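Local coordinates for SusD superfamily protein (Bacteroides thetaiotaomicron VPI-5482, PDB 3HDX) that probably binds polysaccharide at the outer membrane as a SusD-family component of glycan uptake, at residues V21-T34 with K71-A85. Numbering follows the deposited sequence.
Sequences VYGLTRAALADNNT and KVSNWRRFYAVINAA
Arg77 reaches across to the C-terminal end of helix 21-30, where its NE donates a bent hydrogen bond (145°) to Ala28 O at 2.9 Å, in the carbonyl plane and on a lone pair. With chi1 at 63°, its chain runs extended past Ala28 CA. Another edge of the same flat guanidinium faces its own segment: NH2 and NH1 both donate to Val72 O, NH2 in its carbonyl plane and NH1 from above it. Arg77 NH2 also bonds weakly to Thr34 OG1 (2.8 Å), and Phe78 CE2 backs one guanidinium face, near its rim. Arginine suits this place because one flat group serves two backbone carbonyls; an alanine here would probably leave Ala28 O and Val72 O without these donors. In this α-helical, TPR-like part of the SusD fold, helices 21-30 and 76-85 pack antiparallel, their axes 8.5 Å apart at 165°. Small Ala28 permits the approach, laying CB over one face of the Phe78 ring, 3.8 Å from its centroid. Branched Val81 fills the hole among Val21, Leu24, Thr25 and Ala28 as a knob; Thr25 spends its hydroxyl on Val21 O of its own helix. Farther along, Leu24 CD1 presses tightly on Ala84 CB (3.5 Å), small enough to admit it.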
ATOM      1  N   VAL A  21       6.144 -10.666 -13.179  1.00 13.52           N
ATOM      2  CA  VAL A  21       6.429 -10.413 -11.751  1.00 13.06           C
ATOM      3  C   VAL A  21       5.530  -9.252 -11.246  1.00 12.30           C
ATOM      4  O   VAL A  21       4.947  -9.340 -10.151  1.00 13.06           O
ATOM      5  CB  VAL A  21       7.916 -10.154 -11.469  1.00 13.08           C
ATOM      6  CG1 VAL A  21       8.144  -9.971  -9.965  1.00 13.18           C
ATOM      7  CG2 VAL A  21       8.784 -11.327 -12.014  1.00 14.18           C
ATOM      8  N   TYR A  22       5.383  -8.195 -12.059  1.00 13.23           N
ATOM      9  CA  TYR A  22       4.446  -7.112 -11.741  1.00 13.13           C
ATOM     10  C   TYR A  22       3.027  -7.641 -11.587  1.00 13.08           C
ATOM     11  O   TYR A  22       2.318  -7.263 -10.664  1.00 13.33           O
ATOM     12  CB  TYR A  22       4.460  -5.998 -12.789  1.00 13.96           C
ATOM     13  CG  TYR A  22       5.614  -4.998 -12.654  1.00 12.43           C
ATOM     14  CD1 TYR A  22       5.533  -3.946 -11.734  1.00 12.89           C
ATOM     15  CD2 TYR A  22       6.754  -5.091 -13.420  1.00 12.82           C
ATOM     16  CE1 TYR A  22       6.578  -3.028 -11.565  1.00 13.74           C
ATOM     17  CE2 TYR A  22       7.801  -4.188 -13.278  1.00 12.51           C
ATOM     18  CZ  TYR A  22       7.697  -3.130 -12.367  1.00 12.62           C
ATOM     19  OH  TYR A  22       8.722  -2.239 -12.243  1.00 13.00           O
ATOM     20  N   GLY A  23       2.612  -8.502 -12.512  1.00 13.37           N
ATOM     21  CA  GLY A  23       1.275  -9.060 -12.469  1.00 13.02           C
ATOM     22  C   GLY A  23       0.988  -9.874 -11.230  1.00 13.79           C
ATOM     23  O   GLY A  23      -0.093  -9.771 -10.634  1.00 15.31           O
ATOM     24  N   LEU A  24       1.971 -10.694 -10.852  1.00 13.30           N
ATOM     25  CA  LEU A  24       1.866 -11.502  -9.650  1.00 11.67           C
ATOM     26  C   LEU A  24       1.789 -10.633  -8.404  1.00 12.82           C
ATOM     27  O   LEU A  24       1.074 -10.985  -7.469  1.00 13.18           O
ATOM     28  CB  LEU A  24       3.026 -12.497  -9.555  1.00 12.18           C
ATOM     29  CG  LEU A  24       3.006 -13.628 -10.594  1.00 13.76           C
ATOM     30  CD1 LEU A  24       4.349 -14.347 -10.596  1.00 15.48           C
ATOM     31  CD2 LEU A  24       1.840 -14.565 -10.285  1.00 15.21           C
ATOM     32  N   THR A  25       2.544  -9.525  -8.391  1.00 13.10           N
ATOM     33  CA  THR A  25       2.548  -8.612  -7.223  1.00 13.16           C
ATOM     34  C   THR A  25       1.173  -7.934  -7.081  1.00 13.52           C
ATOM     35  O   THR A  25       0.594  -7.903  -6.009  1.00 14.10           O
ATOM     36  CB  THR A  25       3.681  -7.590  -7.261  1.00 12.37           C
ATOM     37  OG1 THR A  25       4.937  -8.250  -7.555  1.00 13.65           O
ATOM     38  CG2 THR A  25       3.749  -6.874  -5.901  1.00 12.45           C
ATOM     39  N   ARG A  26       0.616  -7.502  -8.204  1.00 12.47           N
ATOM     40  CA  ARG A  26      -0.744  -6.922  -8.233  1.00 14.16           C
ATOM     41  C   ARG A  26      -1.741  -7.971  -7.712  1.00 13.74           C
ATOM     42  O   ARG A  26      -2.543  -7.681  -6.843  1.00 13.82           O
ATOM     43  CB  ARG A  26      -1.095  -6.486  -9.639  1.00 16.66           C
ATOM     44  CG  ARG A  26      -2.469  -5.882  -9.770  1.00 20.43           C
ATOM     45  CD  ARG A  26      -2.746  -5.489 -11.176  1.00 24.02           C
ATOM     46  NE  ARG A  26      -2.880  -6.658 -12.076  1.00 29.09           N
ATOM     47  CZ  ARG A  26      -2.127  -6.940 -13.161  1.00 33.51           C
ATOM     48  NH1 ARG A  26      -1.150  -6.145 -13.614  1.00 35.66           N
ATOM     49  NH2 ARG A  26      -2.385  -8.054 -13.854  1.00 35.97           N
ATOM     50  N   ALA A  27      -1.623  -9.212  -8.211  1.00 13.89           N
ATOM     51  CA  ALA A  27      -2.515 -10.290  -7.792  1.00 13.93           C
ATOM     52  C   ALA A  27      -2.438 -10.591  -6.295  1.00 14.30           C
ATOM     53  O   ALA A  27      -3.472 -10.861  -5.661  1.00 13.93           O
ATOM     54  CB  ALA A  27      -2.252 -11.551  -8.603  1.00 15.33           C
ATOM     55  N   ALA A  28      -1.244 -10.493  -5.702  1.00 13.70           N
ATOM     56  CA  ALA A  28      -1.090 -10.754  -4.264  1.00 13.61           C
ATOM     57  C   ALA A  28      -1.905  -9.778  -3.415  1.00 12.80           C
ATOM     58  O   ALA A  28      -2.512 -10.151  -2.435  1.00 13.66           O
ATOM     59  CB  ALA A  28       0.403 -10.703  -3.824  1.00 13.34           C
ATOM     60  N   LEU A  29      -1.892  -8.513  -3.837  1.00 13.28           N
ATOM     61  CA  LEU A  29      -2.612  -7.428  -3.138  1.00 12.65           C
ATOM     62  C   LEU A  29      -4.087  -7.380  -3.497  1.00 12.94           C
ATOM     63  O   LEU A  29      -4.909  -6.983  -2.685  1.00 15.23           O
ATOM     64  CB  LEU A  29      -1.980  -6.052  -3.429  1.00 13.55           C
ATOM     65  CG  LEU A  29      -0.781  -5.697  -2.556  1.00 13.05           C
ATOM     66  CD1 LEU A  29       0.358  -6.687  -2.637  1.00 14.20           C
ATOM     67  CD2 LEU A  29      -0.315  -4.297  -2.869  1.00 13.79           C
ATOM     68  N   ALA A  30      -4.416  -7.769  -4.719  1.00 13.94           N
ATOM     69  CA  ALA A  30      -5.794  -7.638  -5.228  1.00 15.04           C
ATOM     70  C   ALA A  30      -6.676  -8.850  -4.966  1.00 15.36           C
ATOM     71  O   ALA A  30      -7.882  -8.690  -4.823  1.00 14.79           O
ATOM     72  CB  ALA A  30      -5.803  -7.307  -6.740  1.00 17.90           C
ATOM     73  N   ASP A  31      -6.094 -10.039  -4.876  1.00 16.05           N
ATOM     74  CA  ASP A  31      -6.897 -11.242  -4.723  0.50 16.71           C
ATOM     75  C   ASP A  31      -7.732 -11.160  -3.434  1.00 15.39           C
ATOM     76  O   ASP A  31      -7.248 -10.778  -2.359  1.00 14.84           O
ATOM     77  CB  ASP A  31      -6.041 -12.518  -4.837  0.50 18.15           C
ATOM     78  CG  ASP A  31      -5.608 -12.853  -6.312  0.50 20.05           C
ATOM     79  OD1 ASP A  31      -5.930 -12.130  -7.300  0.50 19.76           O
ATOM     80  OD2 ASP A  31      -4.889 -13.872  -6.460  0.50 24.44           O
ATOM     81  N   ASN A  32      -9.019 -11.469  -3.580  1.00 15.53           N
ATOM     82  CA  ASN A  32      -9.999 -11.361  -2.481  1.00 16.46           C
ATOM     83  C   ASN A  32     -10.011  -9.980  -1.803  1.00 14.11           C
ATOM     84  O   ASN A  32     -10.403  -9.850  -0.640  1.00 15.64           O
ATOM     85  CB  ASN A  32      -9.787 -12.495  -1.466  1.00 17.92           C
ATOM     86  CG  ASN A  32     -10.046 -13.863  -2.094  1.00 20.94           C
ATOM     87  OD1 ASN A  32      -9.156 -14.718  -2.144  1.00 23.86           O
ATOM     88  ND2 ASN A  32     -11.231 -14.027  -2.650  1.00 20.82           N
ATOM     89  N   ASN A  33      -9.640  -8.948  -2.570  1.00 13.60           N
ATOM     90  CA  ASN A  33      -9.572  -7.583  -2.062  1.00 13.47           C
ATOM     91  C   ASN A  33      -8.659  -7.424  -0.835  1.00 12.89           C
ATOM     92  O   ASN A  33      -8.870  -6.542   0.004  1.00 12.58           O
ATOM     93  CB  ASN A  33     -10.991  -7.033  -1.817  1.00 15.39           C
ATOM     94  CG  ASN A  33     -11.756  -6.860  -3.080  1.00 17.65           C
ATOM     95  OD1 ASN A  33     -11.184  -6.456  -4.086  1.00 19.19           O
ATOM     96  ND2 ASN A  33     -13.030  -7.271  -3.077  1.00 18.78           N
ATOM     97  N   THR A  34      -7.605  -8.234  -0.801  1.00 12.87           N
ATOM     98  CA  THR A  34      -6.626  -8.250   0.272  1.00 11.41           C
ATOM     99  C   THR A  34      -6.202  -6.866   0.745  1.00 11.88           C
ATOM    100  O   THR A  34      -6.206  -6.583   1.929  1.00 11.89           O
ATOM    101  CB  THR A  34      -5.357  -9.081  -0.133  1.00 12.48           C
ATOM    102  OG1 THR A  34      -5.700 -10.474  -0.149  1.00 13.64           O
ATOM    103  CG2 THR A  34      -4.161  -8.808   0.806  1.00 13.02           C
ATOM    104  N   LYS A  71      -9.050 -17.869   2.809  1.00 15.85           N
ATOM    105  CA  LYS A  71      -8.376 -17.493   1.552  1.00 16.83           C
ATOM    106  C   LYS A  71      -7.385 -16.346   1.718  1.00 15.59           C
ATOM    107  O   LYS A  71      -6.247 -16.393   1.225  1.00 15.64           O
ATOM    108  CB  LYS A  71      -9.414 -17.102   0.501  1.00 19.57           C
ATOM    109  CG  LYS A  71     -10.233 -18.287  -0.032  1.00 22.17           C
ATOM    110  CD  LYS A  71     -11.351 -17.740  -0.908  1.00 26.33           C
ATOM    111  CE  LYS A  71     -11.963 -18.765  -1.864  1.00 29.29           C
ATOM    112  NZ  LYS A  71     -13.262 -18.100  -2.376  1.00 32.11           N
ATOM    113  N   VAL A  72      -7.805 -15.306   2.406  1.00 14.67           N
ATOM    114  CA  VAL A  72      -6.886 -14.164   2.632  1.00 13.77           C
ATOM    115  C   VAL A  72      -5.672 -14.609   3.451  1.00 13.79           C
ATOM    116  O   VAL A  72      -4.556 -14.192   3.155  1.00 14.15           O
ATOM    117  CB  VAL A  72      -7.598 -12.997   3.332  1.00 14.14           C
ATOM    118  CG1 VAL A  72      -6.625 -11.904   3.772  1.00 13.62           C
ATOM    119  CG2 VAL A  72      -8.651 -12.412   2.400  1.00 14.83           C
ATOM    120  N   SER A  73      -5.894 -15.519   4.407  1.00 14.85           N
ATOM    121  CA  SER A  73      -4.870 -15.979   5.329  1.00 14.81           C
ATOM    122  C   SER A  73      -3.819 -16.886   4.709  1.00 13.75           C
ATOM    123  O   SER A  73      -2.805 -17.101   5.345  1.00 15.31           O
ATOM    124  CB  SER A  73      -5.466 -16.704   6.556  1.00 16.74           C
ATOM    125  OG  SER A  73      -5.833 -18.031   6.272  1.00 18.92           O
ATOM    126  N   ASN A  74      -4.053 -17.410   3.510  1.00 14.55           N
ATOM    127  CA  ASN A  74      -3.084 -18.266   2.814  1.00 14.01           C
ATOM    128  C   ASN A  74      -2.116 -17.342   2.071  1.00 14.76           C
ATOM    129  O   ASN A  74      -2.523 -16.634   1.179  1.00 15.45           O
ATOM    130  CB  ASN A  74      -3.834 -19.207   1.848  1.00 14.96           C
ATOM    131  CG  ASN A  74      -2.907 -20.195   1.153  1.00 16.64           C
ATOM    132  OD1 ASN A  74      -1.854 -19.814   0.654  1.00 18.59           O
ATOM    133  ND2 ASN A  74      -3.311 -21.468   1.095  1.00 18.03           N
ATOM    134  N   TRP A  75      -0.831 -17.418   2.428  1.00 13.74           N
ATOM    135  CA  TRP A  75       0.199 -16.549   1.860  1.00 12.81           C
ATOM    136  C   TRP A  75       0.799 -16.979   0.503  1.00 13.75           C
ATOM    137  O   TRP A  75       1.738 -16.374   0.040  1.00 14.57           O
ATOM    138  CB  TRP A  75       1.312 -16.254   2.902  1.00 12.76           C
ATOM    139  CG  TRP A  75       2.029 -17.468   3.410  1.00 13.93           C
ATOM    140  CD1 TRP A  75       2.369 -18.626   2.716  1.00 14.01           C
ATOM    141  CD2 TRP A  75       2.532 -17.645   4.731  1.00 14.36           C
ATOM    142  NE1 TRP A  75       3.042 -19.486   3.544  1.00 14.57           N
ATOM    143  CE2 TRP A  75       3.176 -18.908   4.773  1.00 15.03           C
ATOM    144  CE3 TRP A  75       2.515 -16.857   5.896  1.00 14.05           C
ATOM    145  CZ2 TRP A  75       3.760 -19.399   5.925  1.00 14.38           C
ATOM    146  CZ3 TRP A  75       3.115 -17.339   7.035  1.00 14.03           C
ATOM    147  CH2 TRP A  75       3.700 -18.614   7.052  1.00 13.96           C
ATOM    148  N   ARG A  76       0.252 -18.027  -0.135  1.00 14.50           N
ATOM    149  CA  ARG A  76       0.839 -18.551  -1.377  0.50 14.85           C
ATOM    150  C   ARG A  76       1.094 -17.471  -2.444  1.00 14.14           C
ATOM    151  O   ARG A  76       2.137 -17.487  -3.093  1.00 14.51           O
ATOM    152  CB  ARG A  76      -0.028 -19.713  -1.922  0.50 17.64           C
ATOM    153  CG  ARG A  76       0.559 -20.469  -3.080  0.50 21.33           C
ATOM    154  CD  ARG A  76      -0.327 -21.640  -3.582  0.50 23.65           C
ATOM    155  NE  ARG A  76       0.337 -22.336  -4.684  0.50 26.90           N
ATOM    156  CZ  ARG A  76       1.103 -23.415  -4.538  0.50 28.11           C
ATOM    157  NH1 ARG A  76       1.284 -23.956  -3.341  0.50 28.54           N
ATOM    158  NH2 ARG A  76       1.680 -23.967  -5.598  0.50 29.20           N
ATOM    159  N   ARG A  77       0.112 -16.584  -2.652  1.00 13.23           N
ATOM    160  CA  ARG A  77       0.224 -15.545  -3.653  1.00 13.90           C
ATOM    161  C   ARG A  77       1.436 -14.622  -3.475  1.00 13.04           C
ATOM    162  O   ARG A  77       1.984 -14.129  -4.452  1.00 14.31           O
ATOM    163  CB  ARG A  77      -1.072 -14.741  -3.763  1.00 15.74           C
ATOM    164  CG  ARG A  77      -1.446 -13.985  -2.499  1.00 16.95           C
ATOM    165  CD  ARG A  77      -2.911 -13.510  -2.519  1.00 17.00           C
ATOM    166  NE  ARG A  77      -3.270 -12.728  -1.332  1.00 16.24           N
ATOM    167  CZ  ARG A  77      -3.599 -13.241  -0.135  1.00 16.74           C
ATOM    168  NH1 ARG A  77      -3.546 -14.569   0.092  1.00 18.70           N
ATOM    169  NH2 ARG A  77      -3.980 -12.435   0.868  1.00 15.96           N
ATOM    170  N   PHE A  78       1.863 -14.435  -2.236  1.00 12.91           N
ATOM    171  CA  PHE A  78       3.093 -13.679  -1.973  1.00 13.15           C
ATOM    172  C   PHE A  78       4.336 -14.464  -2.378  1.00 12.96           C
ATOM    173  O   PHE A  78       5.220 -13.911  -3.009  1.00 12.36           O
ATOM    174  CB  PHE A  78       3.129 -13.182  -0.531  1.00 14.22           C
ATOM    175  CG  PHE A  78       2.100 -12.131  -0.278  1.00 14.14           C
ATOM    176  CD1 PHE A  78       2.406 -10.791  -0.579  1.00 13.02           C
ATOM    177  CD2 PHE A  78       0.821 -12.446   0.133  1.00 14.63           C
ATOM    178  CE1 PHE A  78       1.452  -9.791  -0.397  1.00 13.29           C
ATOM    179  CE2 PHE A  78      -0.128 -11.432   0.285  1.00 14.03           C
ATOM    180  CZ  PHE A  78       0.191 -10.135   0.025  1.00 14.33           C
ATOM    181  N   TYR A  79       4.403 -15.740  -2.018  1.00 12.67           N
ATOM    182  CA  TYR A  79       5.519 -16.596  -2.448  1.00 12.85           C
ATOM    183  C   TYR A  79       5.545 -16.753  -3.974  1.00 12.84           C
ATOM    184  O   TYR A  79       6.625 -16.911  -4.551  1.00 13.53           O
ATOM    185  CB  TYR A  79       5.590 -17.928  -1.691  1.00 12.79           C
ATOM    186  CG  TYR A  79       6.051 -17.677  -0.298  1.00 11.30           C
ATOM    187  CD1 TYR A  79       7.399 -17.360  -0.067  1.00 11.19           C
ATOM    188  CD2 TYR A  79       5.190 -17.726   0.781  1.00 12.23           C
ATOM    189  CE1 TYR A  79       7.848 -17.057   1.196  1.00 12.25           C
ATOM    190  CE2 TYR A  79       5.640 -17.441   2.029  1.00 13.35           C
ATOM    191  CZ  TYR A  79       6.974 -17.115   2.243  1.00 13.02           C
ATOM    192  OH  TYR A  79       7.358 -16.785   3.508  1.00 13.66           O
ATOM    193  N   ALA A  80       4.388 -16.625  -4.651  1.00 13.47           N
ATOM    194  CA  ALA A  80       4.404 -16.646  -6.118  1.00 14.01           C
ATOM    195  C   ALA A  80       5.237 -15.480  -6.672  1.00 13.74           C
ATOM    196  O   ALA A  80       5.972 -15.633  -7.661  1.00 15.15           O
ATOM    197  CB  ALA A  80       2.980 -16.643  -6.708  1.00 14.14           C
ATOM    198  N   VAL A  81       5.109 -14.310  -6.038  1.00 12.63           N
ATOM    199  CA  VAL A  81       5.915 -13.145  -6.447  1.00 13.00           C
ATOM    200  C   VAL A  81       7.407 -13.422  -6.196  1.00 12.35           C
ATOM    201  O   VAL A  81       8.259 -13.206  -7.063  1.00 15.10           O
ATOM    202  CB  VAL A  81       5.529 -11.897  -5.654  1.00 12.84           C
ATOM    203  CG1 VAL A  81       6.494 -10.720  -5.964  1.00 13.75           C
ATOM    204  CG2 VAL A  81       4.058 -11.523  -5.883  1.00 13.79           C
ATOM    205  N   ILE A  82       7.698 -13.823  -4.965  1.00 13.32           N
ATOM    206  CA  ILE A  82       9.076 -14.050  -4.494  1.00 12.70           C
ATOM    207  C   ILE A  82       9.783 -15.081  -5.407  1.00 12.81           C
ATOM    208  O   ILE A  82      10.888 -14.858  -5.853  1.00 13.22           O
ATOM    209  CB  ILE A  82       9.048 -14.509  -3.015  1.00 13.02           C
ATOM    210  CG1 ILE A  82       8.607 -13.323  -2.120  1.00 13.77           C
ATOM    211  CG2 ILE A  82      10.403 -15.111  -2.557  1.00 13.04           C
ATOM    212  CD1 ILE A  82       8.004 -13.734  -0.746  1.00 14.54           C
ATOM    213  N   ASN A  83       9.106 -16.186  -5.716  1.00 12.67           N
ATOM    214  CA  ASN A  83       9.694 -17.239  -6.532  1.00 13.34           C
ATOM    215  C   ASN A  83       9.902 -16.771  -7.992  1.00 13.29           C
ATOM    216  O   ASN A  83      10.958 -17.024  -8.606  1.00 13.77           O
ATOM    217  CB  ASN A  83       8.829 -18.501  -6.454  1.00 14.80           C
ATOM    218  CG  ASN A  83       9.589 -19.750  -6.795  1.00 15.11           C
ATOM    219  OD1 ASN A  83      10.783 -19.839  -6.523  1.00 17.60           O
ATOM    220  ND2 ASN A  83       8.896 -20.734  -7.320  1.00 18.75           N
ATOM    221  N   ALA A  84       8.911 -16.086  -8.560  1.00 14.17           N
ATOM    222  CA  ALA A  84       9.045 -15.572  -9.935  1.00 13.77           C
ATOM    223  C   ALA A  84      10.218 -14.577 -10.031  1.00 13.13           C
ATOM    224  O   ALA A  84      10.992 -14.583 -11.011  1.00 13.42           O
ATOM    225  CB  ALA A  84       7.745 -14.932 -10.409  1.00 14.32           C
ATOM    226  N   ALA A  85      10.356 -13.717  -9.016  1.00 13.39           N
ATOM    227  CA  ALA A  85      11.502 -12.783  -8.953  1.00 12.21           C
ATOM    228  C   ALA A  85      12.832 -13.543  -8.841  1.00 12.38           C
ATOM    229  O   ALA A  85      13.763 -13.232  -9.572  1.00 12.95           O
ATOM    230  CB  ALA A  85      11.326 -11.794  -7.769  1.00 13.08           C
TER
HETATM  231  O   HOH W   1       0.636 -13.557  -6.806  1.00 14.98           O
HETATM  232  O   HOH W   2      -6.532 -14.398  -0.978  1.00 26.53           O